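Local coordinates for DNA repair protein RecO (Deinococcus radiodurans, PDB 1U5K) that is probably involved in DNA repair and recombination by the RecF pathway and binds a zinc ion, at residues 126-136 and 200-208. Residues are numbered along the deposited sequence; the frame is centred on the assembly and turned at random.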
# COMPACT_ATOMS: atom_id res chain seq x y z
N GLN A 126 -15.86 -20.91 6.66
CA GLN A 126 -15.17 -22.12 6.21
C GLN A 126 -13.87 -22.42 6.96
O GLN A 126 -13.23 -21.51 7.50
CB GLN A 126 -14.94 -22.12 4.70
CG GLN A 126 -16.16 -22.04 3.80
CD GLN A 126 -17.10 -23.25 3.81
OE1 GLN A 126 -17.80 -23.48 2.83
NE2 GLN A 126 -17.12 -24.00 4.90
N PRO A 127 -13.52 -23.70 7.11
CA PRO A 127 -12.28 -24.08 7.80
C PRO A 127 -10.97 -23.52 7.23
O PRO A 127 -10.06 -23.33 8.02
CB PRO A 127 -12.28 -25.62 7.74
CG PRO A 127 -13.57 -26.08 7.16
CD PRO A 127 -14.37 -24.86 6.82
N ASP A 128 -10.89 -23.24 5.93
CA ASP A 128 -9.66 -22.85 5.25
C ASP A 128 -9.92 -21.53 4.50
O ASP A 128 -10.20 -21.51 3.30
CB ASP A 128 -9.29 -23.99 4.31
CG ASP A 128 -7.91 -23.85 3.71
OD1 ASP A 128 -7.29 -22.77 3.80
OD2 ASP A 128 -7.41 -24.81 3.11
N PRO A 129 -9.91 -20.42 5.23
CA PRO A 129 -10.20 -19.13 4.59
C PRO A 129 -9.17 -18.73 3.54
O PRO A 129 -9.62 -18.10 2.58
CB PRO A 129 -10.33 -18.16 5.75
CG PRO A 129 -9.57 -18.78 6.81
CD PRO A 129 -9.74 -20.28 6.69
N GLU A 130 -7.90 -19.13 3.65
CA GLU A 130 -6.95 -18.84 2.58
C GLU A 130 -7.46 -19.44 1.27
O GLU A 130 -7.39 -18.80 0.22
CB GLU A 130 -5.54 -19.36 2.87
CG GLU A 130 -4.58 -18.96 1.75
CD GLU A 130 -3.21 -19.60 1.82
OE1 GLU A 130 -3.12 -20.61 2.52
OE2 GLU A 130 -2.23 -19.10 1.21
N TRP A 131 -7.97 -20.67 1.34
CA TRP A 131 -8.42 -21.37 0.15
C TRP A 131 -9.66 -20.69 -0.43
O TRP A 131 -9.82 -20.59 -1.66
CB TRP A 131 -8.66 -22.87 0.37
CG TRP A 131 -8.95 -23.58 -0.91
CD1 TRP A 131 -10.09 -24.23 -1.23
CD2 TRP A 131 -8.10 -23.67 -2.06
NE1 TRP A 131 -10.02 -24.71 -2.52
CE2 TRP A 131 -8.80 -24.40 -3.04
CE3 TRP A 131 -6.81 -23.22 -2.36
CZ2 TRP A 131 -8.26 -24.67 -4.31
CZ3 TRP A 131 -6.30 -23.45 -3.61
CH2 TRP A 131 -7.01 -24.21 -4.56
N VAL A 132 -10.56 -20.24 0.43
CA VAL A 132 -11.71 -19.47 -0.04
C VAL A 132 -11.21 -18.26 -0.84
O VAL A 132 -11.68 -17.99 -1.95
CB VAL A 132 -12.63 -19.04 1.11
CG1 VAL A 132 -13.81 -18.22 0.64
CG2 VAL A 132 -13.18 -20.25 1.87
N ALA A 133 -10.23 -17.55 -0.29
CA ALA A 133 -9.76 -16.33 -0.94
C ALA A 133 -9.05 -16.61 -2.26
O ALA A 133 -9.28 -15.87 -3.22
CB ALA A 133 -8.86 -15.52 0.00
N LEU A 134 -8.23 -17.65 -2.34
CA LEU A 134 -7.63 -18.08 -3.59
C LEU A 134 -8.69 -18.34 -4.65
O LEU A 134 -8.65 -17.82 -5.76
CB LEU A 134 -6.70 -19.29 -3.45
CG LEU A 134 -5.26 -18.92 -3.17
CD1 LEU A 134 -4.50 -20.17 -2.80
CD2 LEU A 134 -4.57 -18.11 -4.28
N VAL A 135 -9.67 -19.15 -4.28
CA VAL A 135 -10.71 -19.57 -5.20
C VAL A 135 -11.53 -18.40 -5.71
O VAL A 135 -11.77 -18.27 -6.90
CB VAL A 135 -11.60 -20.65 -4.57
CG1 VAL A 135 -12.84 -20.88 -5.41
CG2 VAL A 135 -10.80 -21.92 -4.44
N MET A 136 -11.91 -17.52 -4.79
CA MET A 136 -12.81 -16.42 -5.06
C MET A 136 -12.09 -15.33 -5.84
O MET A 136 -12.64 -14.76 -6.78
CB MET A 136 -13.38 -15.87 -3.74
CG MET A 136 -14.26 -16.90 -3.03
SD MET A 136 -15.69 -17.36 -3.99
CE MET A 136 -16.69 -16.10 -3.66
N ALA A 200 -17.36 -26.58 -6.37
CA ALA A 200 -16.42 -27.58 -6.88
C ALA A 200 -14.98 -27.33 -6.47
O ALA A 200 -14.29 -28.24 -6.01
CB ALA A 200 -16.53 -27.67 -8.40
N SER A 201 -14.49 -26.10 -6.59
CA SER A 201 -13.13 -25.77 -6.18
C SER A 201 -12.85 -25.90 -4.69
O SER A 201 -11.76 -26.32 -4.31
CB SER A 201 -12.77 -24.36 -6.65
OG SER A 201 -12.58 -24.35 -8.05
N PHE A 202 -13.81 -25.55 -3.85
CA PHE A 202 -13.68 -25.68 -2.40
C PHE A 202 -13.44 -27.13 -1.99
O PHE A 202 -12.86 -27.39 -0.94
CB PHE A 202 -14.93 -25.20 -1.65
CG PHE A 202 -15.16 -23.71 -1.64
CD1 PHE A 202 -16.36 -23.23 -1.17
CD2 PHE A 202 -14.21 -22.80 -2.09
CE1 PHE A 202 -16.64 -21.87 -1.15
CE2 PHE A 202 -14.48 -21.45 -2.07
CZ PHE A 202 -15.68 -20.96 -1.58
N GLU A 203 -13.90 -28.06 -2.81
CA GLU A 203 -13.76 -29.48 -2.52
C GLU A 203 -12.38 -29.99 -2.93
O GLU A 203 -11.93 -31.03 -2.45
CB GLU A 203 -14.92 -30.26 -3.14
CG GLU A 203 -14.55 -31.00 -4.42
CD GLU A 203 -15.62 -31.04 -5.49
OE1 GLU A 203 -16.84 -31.10 -5.17
OE2 GLU A 203 -15.21 -31.02 -6.68
N GLN A 204 -11.66 -29.26 -3.77
CA GLN A 204 -10.33 -29.67 -4.19
C GLN A 204 -9.21 -28.72 -3.79
O GLN A 204 -8.52 -28.21 -4.68
CB GLN A 204 -10.29 -29.80 -5.72
CG GLN A 204 -11.46 -30.53 -6.34
CD GLN A 204 -11.07 -31.48 -7.47
OE1 GLN A 204 -9.89 -31.67 -7.76
NE2 GLN A 204 -12.07 -32.09 -8.10
N PRO A 205 -8.97 -28.51 -2.50
CA PRO A 205 -7.92 -27.57 -2.11
C PRO A 205 -6.53 -27.98 -2.60
O PRO A 205 -6.20 -29.16 -2.66
CB PRO A 205 -7.98 -27.56 -0.58
CG PRO A 205 -8.66 -28.85 -0.20
CD PRO A 205 -9.61 -29.13 -1.33
N VAL A 206 -5.72 -26.99 -2.97
CA VAL A 206 -4.33 -27.21 -3.32
C VAL A 206 -3.60 -27.17 -1.99
O VAL A 206 -3.95 -26.37 -1.11
CB VAL A 206 -3.84 -26.14 -4.30
CG1 VAL A 206 -2.33 -26.01 -4.33
CG2 VAL A 206 -4.36 -26.44 -5.70
N PRO A 207 -2.63 -28.06 -1.80
CA PRO A 207 -1.87 -28.10 -0.55
C PRO A 207 -1.14 -26.80 -0.32
O PRO A 207 -0.74 -26.11 -1.26
CB PRO A 207 -0.85 -29.22 -0.77
CG PRO A 207 -1.31 -29.96 -1.93
CD PRO A 207 -2.22 -29.11 -2.74
N SER A 208 -0.92 -26.51 0.96
CA SER A 208 -0.40 -25.23 1.41
C SER A 208 0.96 -24.94 0.78
O SER A 208 1.27 -23.78 0.48
CB SER A 208 -0.36 -25.24 2.94
OG SER A 208 0.39 -24.13 3.42
O HOH W 1 -0.84 -21.64 3.47
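Trp131 donates one hydrogen bond across the contact, from NE1 to Ser201 O at 3.0 Å. The bond is nearly straight (163° at the hydrogen). The oxygen lies in the indole plane, while NE1 sits above the carbonyl plane of Ser201. Gln204 N reaches the same oxygen from the opposite face of that carbonyl plane, so two N-H groups grip it.

The indole also packs by its faces. Pro205 CA makes a CH-pi contact, 3.7 Å from the centroid of the five-membered ring. Val206 N lies over the same face, and Val206 CG2 touches the rim at Trp131 CH2 (3.6 Å). Val135 CG2 lies over the other face, from within the same helix. The Trp131 side chain leaves with CG anti to the backbone N (chi1 -173°), which sends the ring out to the 200-208 segment. If an alanine replaced Trp131, Ser201 O would probably lose one of its two donors, and Pro205 and Val206 the ring they lie against.

A second apolar group forms around Phe202, whose ring turns back to the helix. Val132 CG2 lies over one face of this ring. Phe202 CE2 is 3.8 Å from Val135 CG1, and Phe202 CZ is 4.0 Å from Val132 CG1. Met136 SD adds a looser contact. Ser201 CB rests on both methyls of Val135.

At the polar margin a water joins Glu130 OE1 to Ser208 OG. Arg211 forms salt bridges with Asp128 and Glu130 and also binds Val206 O. Asp128 is the N-cap of helix 129-141, although its side-chain bond to Trp131 N is weak.

Here the first turns of helix 129-141 pack against both helix 198-203 and the loop leading to helix 211-225, in the helical part of the RecO C-terminal region, away from the zinc site.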